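Local coordinates for protein transaminase (Arthrobacter sp., PDB 5G2P) that probably transfers amino groups between amine donors and carbonyl acceptors with S selectivity, using pyridoxal-5'-phosphate as its cofactor, at residues 113-118 against 307-312; 265-270 against 293-298; 358-363 against 449-454; 427-432 against 457-462. One frame throughout, in Å; residues are numbered along the deposited sequence.

In the fold
Contacts 1 and 2 lie side by side in the seven-stranded mixed sheet of the fold-type-I aminotransferase fold, their centres 9 Å apart. Strands 293-296 and 308-313 are neighbours there, and contact 2 is nested within the chain loop closed by contact 1. Contacts 3 and 4 follow in the C-terminal part of the chain, centres 15 Å apart, and their segments alternate along the sequence. They pack helix 451-470 against helix 353-374 and against the turn and short strand after helix 418-427. About 14 Å separates the nearest atoms of contacts 2 and 3. Contact 2 forms part of the cofactor site, and contact 1 lies at the side of the sheet that meets the second subunit.

Contact 1: residues 113-118 against 307-312; sequences GKVRFV and AGAVVV
Val115 and Phe117 meet Ala309 and Val311 on one face of an antiparallel strand pair in the mixed sheet of a fold-type-I PLP enzyme; 113-118 lies on the sheet's outermost strand within this chain, and Val115 makes backbone hydrogen bonds to the second subunit. On that face, which helix 92-105 covers, the Phe117 ring has Val115 CG1 above its plane, offset toward the rim. The methyl of Ala309 comes to the ring obliquely, CB 3.7 Å from Phe117 CD1, while Gly308 O lies at the ring edge near its plane. CG1 of Val115, trans to its backbone N (chi1 -174°), turns to Ala309 CB at 4.0 Å; Val115 CG2 meets Val311 CG2 at 3.8 Å. Across the sheet, under helix 121-136, CB of Arg116 rests on Val310 CG1 at 3.7 Å, and the extended arginine chain leads away to a salt bridge with Asp87. Lys114 NZ forms a salt bridge with Asp321 of its own chain and hydrogen bonds to Gln28 and Leu21 O, both of the second subunit. Val310 N bonds to Arg116 O at 2.9 Å. At Val118 and Gly308 the reciprocal N donors lie 50° and 58° out of the carbonyl planes. At the other end Gly113 and Lys114 both face Val312 in a classic beta bulge: Val312 O takes a 2.7 Å bond from Gly113 N and a weak one of 3.3 Å from Lys114 N.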
loop_
_atom_site.group_PDB
_atom_site.type_symbol
_atom_site.label_atom_id
_atom_site.label_comp_id
_atom_site.label_asym_id
_atom_site.label_seq_id
_atom_site.Cartn_x
_atom_site.Cartn_y
_atom_site.Cartn_z
ATOM N N GLY B 113 -7.322 -26.099 18.809
ATOM C CA GLY B 113 -7.588 -27.132 17.800
ATOM C C GLY B 113 -6.321 -27.766 17.265
ATOM O O GLY B 113 -6.039 -28.944 17.530
ATOM N N LYS B 114 -5.548 -26.993 16.506
ATOM C CA LYS B 114 -4.366 -27.527 15.816
ATOM C C LYS B 114 -3.146 -26.624 15.948
ATOM O O LYS B 114 -3.241 -25.480 16.361
ATOM C CB LYS B 114 -4.676 -27.754 14.330
ATOM C CG LYS B 114 -5.620 -28.928 14.044
ATOM C CD LYS B 114 -5.660 -29.181 12.552
ATOM C CE LYS B 114 -6.174 -30.572 12.247
ATOM N NZ LYS B 114 -5.943 -30.868 10.813
ATOM N N VAL B 115 -1.998 -27.166 15.546
ATOM C CA VAL B 115 -0.704 -26.475 15.611
ATOM C C VAL B 115 -0.081 -26.537 14.225
ATOM O O VAL B 115 -0.204 -27.539 13.538
ATOM C CB VAL B 115 0.270 -27.210 16.561
ATOM C CG1 VAL B 115 1.565 -26.410 16.756
ATOM C CG2 VAL B 115 -0.392 -27.424 17.893
ATOM N N ARG B 116 0.564 -25.454 13.812
ATOM C CA ARG B 116 1.486 -25.484 12.689
ATOM C C ARG B 116 2.819 -25.069 13.236
ATOM O O ARG B 116 2.919 -24.005 13.877
ATOM C CB ARG B 116 1.065 -24.521 11.572
ATOM C CG ARG B 116 2.126 -24.365 10.465
ATOM C CD ARG B 116 1.547 -23.947 9.102
ATOM N NE ARG B 116 2.580 -23.713 8.067
ATOM C CZ ARG B 116 3.233 -24.685 7.421
ATOM N NH1 ARG B 116 2.966 -25.977 7.679
ATOM N NH2 ARG B 116 4.159 -24.368 6.504
ATOM N N PHE B 117 3.836 -25.889 12.965
ATOM C CA PHE B 117 5.214 -25.582 13.348
ATOM C C PHE B 117 5.955 -24.880 12.215
ATOM O O PHE B 117 5.853 -25.284 11.062
ATOM C CB PHE B 117 5.960 -26.875 13.707
ATOM C CG PHE B 117 5.474 -27.498 14.991
ATOM C CD1 PHE B 117 5.758 -26.895 16.210
ATOM C CD2 PHE B 117 4.690 -28.648 14.972
ATOM C CE1 PHE B 117 5.312 -27.463 17.402
ATOM C CE2 PHE B 117 4.222 -29.210 16.159
ATOM C CZ PHE B 117 4.541 -28.622 17.371
ATOM N N VAL B 118 6.715 -23.848 12.570
ATOM C CA VAL B 118 7.641 -23.179 11.656
ATOM C C VAL B 118 9.000 -23.022 12.404
ATOM O O VAL B 118 9.247 -23.727 13.387
ATOM C CB VAL B 118 7.103 -21.820 11.159
ATOM C CG1 VAL B 118 5.892 -22.012 10.223
ATOM C CG2 VAL B 118 6.777 -20.888 12.338
ATOM N N ALA B 307 12.755 -23.071 16.409
ATOM C CA ALA B 307 11.384 -23.550 16.265
ATOM C C ALA B 307 10.427 -22.411 16.581
ATOM O O ALA B 307 10.674 -21.602 17.491
ATOM C CB ALA B 307 11.109 -24.740 17.190
ATOM N N GLY B 308 9.345 -22.360 15.819
ATOM C CA GLY B 308 8.206 -21.454 16.088
ATOM C C GLY B 308 6.927 -22.234 15.885
ATOM O O GLY B 308 6.958 -23.299 15.304
ATOM N N ALA B 309 5.793 -21.707 16.334
ATOM C CA ALA B 309 4.516 -22.391 16.107
ATOM C C ALA B 309 3.351 -21.422 16.221
ATOM O O ALA B 309 3.451 -20.358 16.851
ATOM C CB ALA B 309 4.320 -23.570 17.097
ATOM N N VAL B 310 2.232 -21.835 15.637
ATOM C CA VAL B 310 0.955 -21.199 15.872
ATOM C C VAL B 310 -0.039 -22.262 16.363
ATOM O O VAL B 310 -0.030 -23.402 15.875
ATOM C CB VAL B 310 0.479 -20.445 14.600
ATOM C CG1 VAL B 310 0.237 -21.436 13.467
ATOM C CG2 VAL B 310 -0.820 -19.705 14.864
ATOM N N VAL B 311 -0.849 -21.901 17.358
ATOM C CA VAL B 311 -1.996 -22.692 17.777
ATOM C C VAL B 311 -3.272 -21.956 17.399
ATOM O O VAL B 311 -3.433 -20.789 17.729
ATOM C CB VAL B 311 -1.969 -23.034 19.288
ATOM C CG1 VAL B 311 -3.294 -23.668 19.718
ATOM C CG2 VAL B 311 -0.836 -24.004 19.540
ATOM N N VAL B 312 -4.176 -22.653 16.699
ATOM C CA VAL B 312 -5.444 -22.046 16.296
ATOM C C VAL B 312 -6.614 -22.733 17.008
ATOM O O VAL B 312 -6.543 -23.924 17.340
ATOM C CB VAL B 312 -5.653 -22.031 14.760
ATOM C CG1 VAL B 312 -4.526 -21.238 14.055
ATOM C CG2 VAL B 312 -5.733 -23.449 14.198
#

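Contact 2: residues 265-270 against 293-298; sequences LWISDE and IITMGK. With PLP (pyridoxal-5'-phosphate), chain H.
Asp269 and Thr295 form the tight part of a parallel strand pair in the central sheet of the fold-type-I aminotransferase fold, where the strands run out into the cofactor site. Thr295 OG1 donates to Asp269 OD1 at 2.8 Å, coming from above the carboxylate plane, and Val271 N also binds that oxygen. Two partners thus hold OD1, and OD2, hydrogen-bonded to His149, lies 2.8 Å from N1 of the PLP ring. Thr295 OG1 reaches the aspartate because it sits between its own backbone N and carbonyl carbon (chi1 55°). On the opposite face Ile294 CG2 packs on Glu270 CG at 3.6 Å, and Ser268 OG donates to Glu270 OE2. The ladder is firm in the middle, with Ser268 N to Ile293 O at 2.9 Å, and looser where it starts: Ile293 N reaches Trp266 O only weakly, and Leu265 CD1 stays 4.3 Å from Ile293 CD1. The last direct rung, Glu270 N to Thr295 O, is weak at 3.0 Å; beyond it a water accepts from Gly297 N and probably donates to Glu270 O. Lys298 bends at its last torsion to a covalent link, consistent with an internal aldimine, between NZ and PLP C4A, 1.5 Å long.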
loop_
_atom_site.group_PDB
_atom_site.type_symbol
_atom_site.label_atom_id
_atom_site.label_comp_id
_atom_site.label_asym_id
_atom_site.label_seq_id
_atom_site.Cartn_x
_atom_site.Cartn_y
_atom_site.Cartn_z
ATOM N N LEU B 265 -11.001 -11.368 15.708
ATOM C CA LEU B 265 -10.148 -12.344 16.405
ATOM C C LEU B 265 -9.163 -11.698 17.368
ATOM O O LEU B 265 -8.806 -10.530 17.200
ATOM C CB LEU B 265 -9.363 -13.213 15.413
ATOM C CG LEU B 265 -10.167 -14.001 14.378
ATOM C CD1 LEU B 265 -9.235 -14.818 13.485
ATOM C CD2 LEU B 265 -11.143 -14.920 15.093
ATOM N N TRP B 266 -8.750 -12.463 18.383
ATOM C CA TRP B 266 -7.620 -12.065 19.213
ATOM C C TRP B 266 -6.466 -13.046 19.098
ATOM O O TRP B 266 -6.606 -14.257 19.393
ATOM C CB TRP B 266 -8.025 -11.889 20.677
ATOM C CG TRP B 266 -6.851 -11.587 21.593
ATOM C CD1 TRP B 266 -5.762 -10.766 21.336
ATOM C CD2 TRP B 266 -6.671 -12.090 22.918
ATOM N NE1 TRP B 266 -4.907 -10.764 22.414
ATOM C CE2 TRP B 266 -5.439 -11.561 23.403
ATOM C CE3 TRP B 266 -7.426 -12.932 23.743
ATOM C CZ2 TRP B 266 -4.941 -11.867 24.683
ATOM C CZ3 TRP B 266 -6.933 -13.245 25.012
ATOM C CH2 TRP B 266 -5.697 -12.706 25.470
ATOM N N ILE B 267 -5.323 -12.499 18.676
ATOM C CA ILE B 267 -4.067 -13.255 18.587
ATOM C C ILE B 267 -3.236 -12.847 19.775
ATOM O O ILE B 267 -2.865 -11.679 19.887
ATOM C CB ILE B 267 -3.268 -12.899 17.321
ATOM C CG1 ILE B 267 -4.061 -13.246 16.051
ATOM C CG2 ILE B 267 -1.903 -13.616 17.326
ATOM C CD1 ILE B 267 -3.575 -12.460 14.836
ATOM N N SER B 268 -2.943 -13.801 20.666
ATOM C CA SER B 268 -2.014 -13.512 21.744
ATOM C C SER B 268 -0.639 -13.895 21.223
ATOM O O SER B 268 -0.379 -15.062 21.002
ATOM C CB SER B 268 -2.306 -14.334 23.007
ATOM O OG SER B 268 -1.481 -13.861 24.074
ATOM N N ASP B 269 0.241 -12.920 21.056
ATOM C CA ASP B 269 1.593 -13.226 20.610
ATOM C C ASP B 269 2.357 -13.623 21.864
ATOM O O ASP B 269 2.821 -12.762 22.620
ATOM C CB ASP B 269 2.225 -12.020 19.906
ATOM C CG ASP B 269 3.663 -12.282 19.477
ATOM O OD1 ASP B 269 4.195 -13.379 19.746
ATOM O OD2 ASP B 269 4.258 -11.392 18.859
ATOM N N GLU B 270 2.459 -14.936 22.066
ATOM C CA GLU B 270 3.146 -15.543 23.220
ATOM C C GLU B 270 4.585 -15.975 22.922
ATOM O O GLU B 270 5.156 -16.768 23.662
ATOM C CB GLU B 270 2.362 -16.769 23.739
ATOM C CG GLU B 270 0.931 -16.424 24.209
ATOM C CD GLU B 270 0.879 -15.950 25.668
ATOM O OE1 GLU B 270 1.904 -16.107 26.384
ATOM O OE2 GLU B 270 -0.193 -15.453 26.119
ATOM N N ILE B 293 -5.953 -17.446 18.646
ATOM C CA ILE B 293 -4.691 -17.873 18.024
ATOM C C ILE B 293 -3.560 -17.475 18.974
ATOM O O ILE B 293 -3.610 -16.397 19.563
ATOM C CB ILE B 293 -4.444 -17.190 16.646
ATOM C CG1 ILE B 293 -5.554 -17.521 15.637
ATOM C CG2 ILE B 293 -3.105 -17.637 16.052
ATOM C CD1 ILE B 293 -5.499 -16.681 14.360
ATOM N N ILE B 294 -2.558 -18.350 19.114
ATOM C CA ILE B 294 -1.337 -18.039 19.853
ATOM C C ILE B 294 -0.150 -18.182 18.900
ATOM O O ILE B 294 -0.107 -19.136 18.147
ATOM C CB ILE B 294 -1.111 -19.084 20.987
ATOM C CG1 ILE B 294 -2.279 -19.096 21.976
ATOM C CG2 ILE B 294 0.216 -18.849 21.707
ATOM C CD1 ILE B 294 -2.194 -20.290 22.953
ATOM N N THR B 295 0.813 -17.257 18.953
ATOM C CA THR B 295 2.083 -17.438 18.261
ATOM C C THR B 295 3.162 -17.796 19.267
ATOM O O THR B 295 3.188 -17.257 20.386
ATOM C CB THR B 295 2.477 -16.176 17.475
ATOM O OG1 THR B 295 2.485 -15.045 18.367
ATOM C CG2 THR B 295 1.481 -15.941 16.342
ATOM N N MET B 296 4.054 -18.698 18.870
ATOM C CA MET B 296 5.072 -19.249 19.771
ATOM C C MET B 296 6.489 -19.204 19.143
ATOM O O MET B 296 6.661 -19.291 17.902
ATOM C CB MET B 296 4.713 -20.706 20.132
ATOM C CG MET B 296 3.381 -20.890 20.859
ATOM S SD MET B 296 2.902 -22.623 20.852
ATOM C CE MET B 296 1.375 -22.624 21.799
ATOM N N GLY B 297 7.483 -19.053 20.010
ATOM C CA GLY B 297 8.911 -19.188 19.670
ATOM C C GLY B 297 9.639 -19.291 20.995
ATOM O O GLY B 297 9.028 -19.689 22.000
ATOM N N LYS B 298 10.925 -18.944 21.004
ATOM C CA LYS B 298 11.729 -18.810 22.256
ATOM C C LYS B 298 11.643 -20.033 23.173
ATOM O O LYS B 298 12.317 -21.051 22.928
ATOM C CB LYS B 298 11.408 -17.457 22.953
ATOM C CG LYS B 298 11.687 -16.232 22.071
ATOM C CD LYS B 298 11.625 -14.815 22.699
ATOM C CE LYS B 298 12.212 -13.692 21.795
ATOM N NZ LYS B 298 11.221 -12.756 21.197
HETATM N N1 PLP H . 7.011 -11.723 18.980
HETATM C C2 PLP H . 7.458 -11.418 20.233
HETATM C C2A PLP H . 6.513 -11.001 21.331
HETATM C C3 PLP H . 8.903 -11.464 20.509
HETATM O O3 PLP H . 9.439 -11.199 21.740
HETATM C C4 PLP H . 9.818 -11.888 19.429
HETATM C C4A PLP H . 11.276 -12.010 19.873
HETATM C C5 PLP H . 9.200 -12.174 18.089
HETATM C C6 PLP H . 7.816 -12.064 17.941
HETATM C C5A PLP H . 9.998 -12.579 16.885
HETATM O O4P PLP H . 10.571 -13.871 17.050
HETATM P P PLP H . 11.953 -14.195 16.277
HETATM O O1P PLP H . 12.223 -15.606 16.684
HETATM O O2P PLP H . 11.738 -14.047 14.785
HETATM O O3P PLP H . 13.026 -13.228 16.794
HETATM O O HOH W 1 6.331 -19.265 22.801
#

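Contact 3: residues 358-363 against 449-454; sequences KNSGEY and VSRGDI
Ser360 and Arg451 have the nearest CA atoms of the two segments, 7.6 Å apart, where an early part of helix 353-374 passes the first turn of helix 451-470. Ser450 is the N-cap of the latter, its OG accepting from Asp453 N at 3.0 Å, so the loop ends and the helix begins beside its neighbour. From that first turn Arg451 reaches back across Tyr363. Its CG lies over the middle of the tyrosine ring in a CH-pi contact, 3.9 Å from the centroid and 12° off the ring normal. The arginine bends at chi2 (73°), and the guanidinium then continues toward the root of the tyrosine, its plane inclined 28° to the ring, with Tyr363 CB over one of its faces. The phenol is held at its far end too, because Tyr363 OH is hydrogen-bonded to Asp455, one turn further along the same helix as Arg451. Ile454 takes the ring edge: CG2 lies near the ring plane, 3.7 Å from Tyr363 CE2, while CD1 reaches back to Ser360 CB. Beside Ser360 a water joins the segments, accepting from Ser360 OG at 2.7 Å and donating to Val449 O at 2.7 Å. The two helices of the C-terminal part are therefore joined mainly through carbon, the arginine serving by its aliphatic stem and the flat side of its head; the Tyr363-Asp455 hydrogen bond and the water between Ser360 and Val449 add polar links.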
loop_
_atom_site.group_PDB
_atom_site.type_symbol
_atom_site.label_atom_id
_atom_site.label_comp_id
_atom_site.label_asym_id
_atom_site.label_seq_id
_atom_site.Cartn_x
_atom_site.Cartn_y
_atom_site.Cartn_z
ATOM N N LYS B 358 6.915 -19.356 38.920
ATOM C CA LYS B 358 6.007 -18.584 39.742
ATOM C C LYS B 358 6.619 -18.241 41.109
ATOM O O LYS B 358 6.592 -17.087 41.516
ATOM C CB LYS B 358 4.665 -19.273 39.938
ATOM C CG LYS B 358 3.860 -18.507 40.982
ATOM C CD LYS B 358 2.430 -18.946 41.039
ATOM C CE LYS B 358 2.263 -20.077 42.013
ATOM N NZ LYS B 358 0.866 -19.910 42.524
ATOM N N ASN B 359 7.204 -19.232 41.791
ATOM C CA ASN B 359 7.758 -18.998 43.128
ATOM C C ASN B 359 8.987 -18.104 43.053
ATOM O O ASN B 359 9.173 -17.211 43.891
ATOM C CB ASN B 359 8.098 -20.320 43.843
ATOM C CG ASN B 359 6.863 -21.181 44.116
ATOM O OD1 ASN B 359 6.958 -22.408 44.144
ATOM N ND2 ASN B 359 5.709 -20.553 44.317
ATOM N N SER B 360 9.809 -18.304 42.022
ATOM C CA SER B 360 10.975 -17.438 41.847
ATOM C C SER B 360 10.596 -15.974 41.552
ATOM O O SER B 360 11.281 -15.037 42.011
ATOM C CB SER B 360 11.933 -18.009 40.812
ATOM O OG SER B 360 12.600 -19.118 41.374
ATOM N N GLY B 361 9.498 -15.777 40.809
ATOM C CA GLY B 361 8.949 -14.421 40.606
ATOM C C GLY B 361 8.597 -13.752 41.936
ATOM O O GLY B 361 8.936 -12.593 42.167
ATOM N N GLU B 362 7.927 -14.487 42.811
ATOM C CA GLU B 362 7.571 -13.991 44.142
ATOM C C GLU B 362 8.814 -13.584 44.950
ATOM O O GLU B 362 8.811 -12.525 45.584
ATOM C CB GLU B 362 6.726 -15.025 44.896
ATOM C CG GLU B 362 5.380 -15.285 44.225
ATOM C CD GLU B 362 4.567 -16.385 44.886
ATOM O OE1 GLU B 362 5.012 -16.995 45.872
ATOM O OE2 GLU B 362 3.456 -16.646 44.418
ATOM N N TYR B 363 9.877 -14.402 44.890
ATOM C CA TYR B 363 11.172 -14.068 45.505
ATOM C C TYR B 363 11.771 -12.802 44.882
ATOM O O TYR B 363 12.180 -11.872 45.601
ATOM C CB TYR B 363 12.161 -15.255 45.420
ATOM C CG TYR B 363 13.444 -15.019 46.155
ATOM C CD1 TYR B 363 13.496 -15.085 47.563
ATOM C CD2 TYR B 363 14.624 -14.725 45.457
ATOM C CE1 TYR B 363 14.692 -14.852 48.242
ATOM C CE2 TYR B 363 15.824 -14.487 46.124
ATOM C CZ TYR B 363 15.859 -14.576 47.513
ATOM O OH TYR B 363 17.054 -14.335 48.171
ATOM N N VAL B 449 16.284 -20.891 37.546
ATOM C CA VAL B 449 17.354 -20.077 38.154
ATOM C C VAL B 449 17.375 -20.323 39.672
ATOM O O VAL B 449 16.326 -20.441 40.295
ATOM C CB VAL B 449 17.205 -18.557 37.821
ATOM C CG1 VAL B 449 15.942 -17.966 38.448
ATOM C CG2 VAL B 449 18.443 -17.757 38.254
ATOM N N SER B 450 18.565 -20.420 40.251
ATOM C CA SER B 450 18.700 -20.639 41.681
ATOM C C SER B 450 18.489 -19.315 42.426
ATOM O O SER B 450 18.750 -18.230 41.885
ATOM C CB SER B 450 20.102 -21.134 41.991
ATOM O OG SER B 450 21.050 -20.120 41.731
ATOM N N ARG B 451 18.032 -19.423 43.672
ATOM C CA ARG B 451 18.021 -18.293 44.606
ATOM C C ARG B 451 19.374 -17.594 44.711
ATOM O O ARG B 451 19.427 -16.369 44.807
ATOM C CB ARG B 451 17.581 -18.766 45.997
ATOM C CG ARG B 451 16.195 -18.313 46.405
ATOM C CD ARG B 451 15.057 -19.027 45.691
ATOM N NE ARG B 451 13.800 -18.855 46.429
ATOM C CZ ARG B 451 12.590 -19.212 46.002
ATOM N NH1 ARG B 451 12.412 -19.775 44.811
ATOM N NH2 ARG B 451 11.541 -18.998 46.785
ATOM N N GLY B 452 20.470 -18.355 44.689
ATOM C CA GLY B 452 21.788 -17.745 44.829
ATOM C C GLY B 452 22.095 -16.856 43.635
ATOM O O GLY B 452 22.732 -15.802 43.773
ATOM N N ASP B 453 21.653 -17.275 42.454
ATOM C CA ASP B 453 21.913 -16.475 41.250
ATOM C C ASP B 453 21.049 -15.220 41.221
ATOM O O ASP B 453 21.519 -14.158 40.798
ATOM C CB ASP B 453 21.752 -17.301 39.978
ATOM C CG ASP B 453 23.008 -18.102 39.640
ATOM O OD1 ASP B 453 24.127 -17.679 40.002
ATOM O OD2 ASP B 453 22.867 -19.171 39.017
ATOM N N ILE B 454 19.787 -15.337 41.646
ATOM C CA ILE B 454 18.931 -14.151 41.792
ATOM C C ILE B 454 19.623 -13.153 42.755
ATOM O O ILE B 454 19.720 -11.945 42.457
ATOM C CB ILE B 454 17.507 -14.492 42.293
ATOM C CG1 ILE B 454 16.750 -15.297 41.219
ATOM C CG2 ILE B 454 16.754 -13.224 42.719
ATOM C CD1 ILE B 454 15.421 -15.874 41.669
HETATM O O HOH W 2 13.780 -20.849 39.644
#

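Contact 4: residues 427-432 against 457-462; sequences LEKGVL and AMDALD
The carboxylate of Asp459 is the flat group facing Lys429 within 457-462, and only at a distance: Lys429 CE lies 4.4 Å from Asp459 OD2, and NZ lies 5.3 Å from that oxygen, too far for a salt bridge. The ammonium group has an aromatic partner instead, in a cation-pi contact with Tyr463 just past the segment. Within 427-432 and 457-462 no ring is stacked; the join is aliphatic, between a Schellman motif that ends helix 418-427 and one side of helix 451-470. Gly430, with positive phi (69°), turns the chain there, with Gly430 N bonded to Leu427 O at 2.8 Å, and sends Val431 into a short strand alongside strand 51-54. Lys429 and Val431, two residues apart, both direct their CB toward the helix and touch the methyl of Ala460: the lysine brings CB to 3.8 Å from Ala460 CB, and its CG, set beside the backbone N by chi1 (-56°), stays 4.1 Å from the same Ala460 CB. Val431 touches Ala457 and Ala460, three residues apart on the helix. Its CG1, trans to its own backbone N (chi1 172°), points to Ala457 and lies 3.9 Å from Ala457 CA, while both Val431 CB and CG2 come within 3.7 Å of Ala460 CB.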
loop_
_atom_site.group_PDB
_atom_site.type_symbol
_atom_site.label_atom_id
_atom_site.label_comp_id
_atom_site.label_asym_id
_atom_site.label_seq_id
_atom_site.Cartn_x
_atom_site.Cartn_y
_atom_site.Cartn_z
ATOM N N LEU B 427 28.235 -5.443 34.902
ATOM C CA LEU B 427 29.204 -6.311 34.258
ATOM C C LEU B 427 30.481 -6.436 35.081
ATOM O O LEU B 427 31.120 -7.486 35.064
ATOM C CB LEU B 427 29.488 -5.839 32.826
ATOM C CG LEU B 427 30.232 -6.795 31.872
ATOM C CD1 LEU B 427 29.663 -8.217 31.916
ATOM C CD2 LEU B 427 30.266 -6.234 30.446
ATOM N N GLU B 428 30.840 -5.376 35.816
ATOM C CA GLU B 428 31.990 -5.426 36.733
ATOM C C GLU B 428 31.872 -6.527 37.782
ATOM O O GLU B 428 32.881 -7.031 38.257
ATOM C CB GLU B 428 32.177 -4.087 37.434
ATOM C CG GLU B 428 32.549 -2.971 36.466
ATOM C CD GLU B 428 32.745 -1.633 37.157
ATOM O OE1 GLU B 428 32.748 -1.558 38.411
ATOM O OE2 GLU B 428 32.899 -0.651 36.428
ATOM N N LYS B 429 30.641 -6.882 38.141
ATOM C CA LYS B 429 30.364 -7.975 39.073
ATOM C C LYS B 429 30.130 -9.303 38.334
ATOM O O LYS B 429 29.705 -10.295 38.956
ATOM C CB LYS B 429 29.108 -7.659 39.879
ATOM C CG LYS B 429 29.151 -6.359 40.633
ATOM C CD LYS B 429 30.202 -6.426 41.705
ATOM C CE LYS B 429 29.904 -5.418 42.778
ATOM N NZ LYS B 429 31.161 -5.196 43.534
ATOM N N GLY B 430 30.368 -9.301 37.018
ATOM C CA GLY B 430 30.206 -10.510 36.190
ATOM C C GLY B 430 28.735 -10.898 36.056
ATOM O O GLY B 430 28.384 -12.084 35.997
ATOM N N VAL B 431 27.869 -9.895 35.998
ATOM C CA VAL B 431 26.435 -10.116 35.760
ATOM C C VAL B 431 26.027 -9.318 34.514
ATOM O O VAL B 431 26.372 -8.124 34.376
ATOM C CB VAL B 431 25.583 -9.692 36.978
ATOM C CG1 VAL B 431 24.096 -9.738 36.649
ATOM C CG2 VAL B 431 25.915 -10.554 38.211
ATOM N N LEU B 432 25.285 -9.978 33.629
ATOM C CA LEU B 432 24.680 -9.344 32.464
ATOM C C LEU B 432 23.242 -8.970 32.814
ATOM O O LEU B 432 22.403 -9.841 33.102
ATOM C CB LEU B 432 24.683 -10.332 31.299
ATOM C CG LEU B 432 26.065 -10.763 30.812
ATOM C CD1 LEU B 432 25.991 -11.973 29.896
ATOM C CD2 LEU B 432 26.687 -9.601 30.051
ATOM N N ALA B 457 22.598 -11.483 40.966
ATOM C CA ALA B 457 22.121 -10.477 39.986
ATOM C C ALA B 457 21.621 -9.197 40.662
ATOM O O ALA B 457 21.927 -8.102 40.203
ATOM C CB ALA B 457 21.014 -11.054 39.114
ATOM N N MET B 458 20.830 -9.351 41.737
ATOM C CA MET B 458 20.243 -8.218 42.443
ATOM C C MET B 458 21.325 -7.397 43.160
ATOM O O MET B 458 21.217 -6.167 43.240
ATOM C CB MET B 458 19.183 -8.690 43.452
ATOM C CG MET B 458 17.888 -9.248 42.845
ATOM S SD MET B 458 17.020 -8.092 41.741
ATOM C CE MET B 458 17.469 -8.707 40.113
ATOM N N ASP B 459 22.346 -8.080 43.688
ATOM C CA ASP B 459 23.490 -7.400 44.296
ATOM C C ASP B 459 24.261 -6.588 43.258
ATOM O O ASP B 459 24.747 -5.483 43.563
ATOM C CB ASP B 459 24.423 -8.393 45.002
ATOM C CG ASP B 459 25.718 -7.753 45.424
ATOM O OD1 ASP B 459 25.722 -7.097 46.489
ATOM O OD2 ASP B 459 26.725 -7.850 44.674
ATOM N N ALA B 460 24.365 -7.109 42.031
ATOM C CA ALA B 460 25.039 -6.346 40.943
ATOM C C ALA B 460 24.195 -5.143 40.543
ATOM O O ALA B 460 24.725 -4.064 40.256
ATOM C CB ALA B 460 25.295 -7.216 39.725
ATOM N N LEU B 461 22.880 -5.328 40.528
ATOM C CA LEU B 461 21.980 -4.234 40.197
ATOM C C LEU B 461 22.090 -3.129 41.264
ATOM O O LEU B 461 22.155 -1.957 40.926
ATOM C CB LEU B 461 20.527 -4.728 40.067
ATOM C CG LEU B 461 19.458 -3.677 39.660
ATOM C CD1 LEU B 461 19.860 -2.902 38.418
ATOM C CD2 LEU B 461 18.106 -4.348 39.422
ATOM N N ASP B 462 22.073 -3.524 42.539
ATOM C CA ASP B 462 22.251 -2.602 43.680
ATOM C C ASP B 462 23.514 -1.755 43.460
ATOM O O ASP B 462 23.476 -0.518 43.536
ATOM C CB ASP B 462 22.336 -3.459 44.956
ATOM C CG ASP B 462 22.426 -2.643 46.263
ATOM O OD1 ASP B 462 22.135 -1.436 46.326
ATOM O OD2 ASP B 462 22.786 -3.279 47.266
#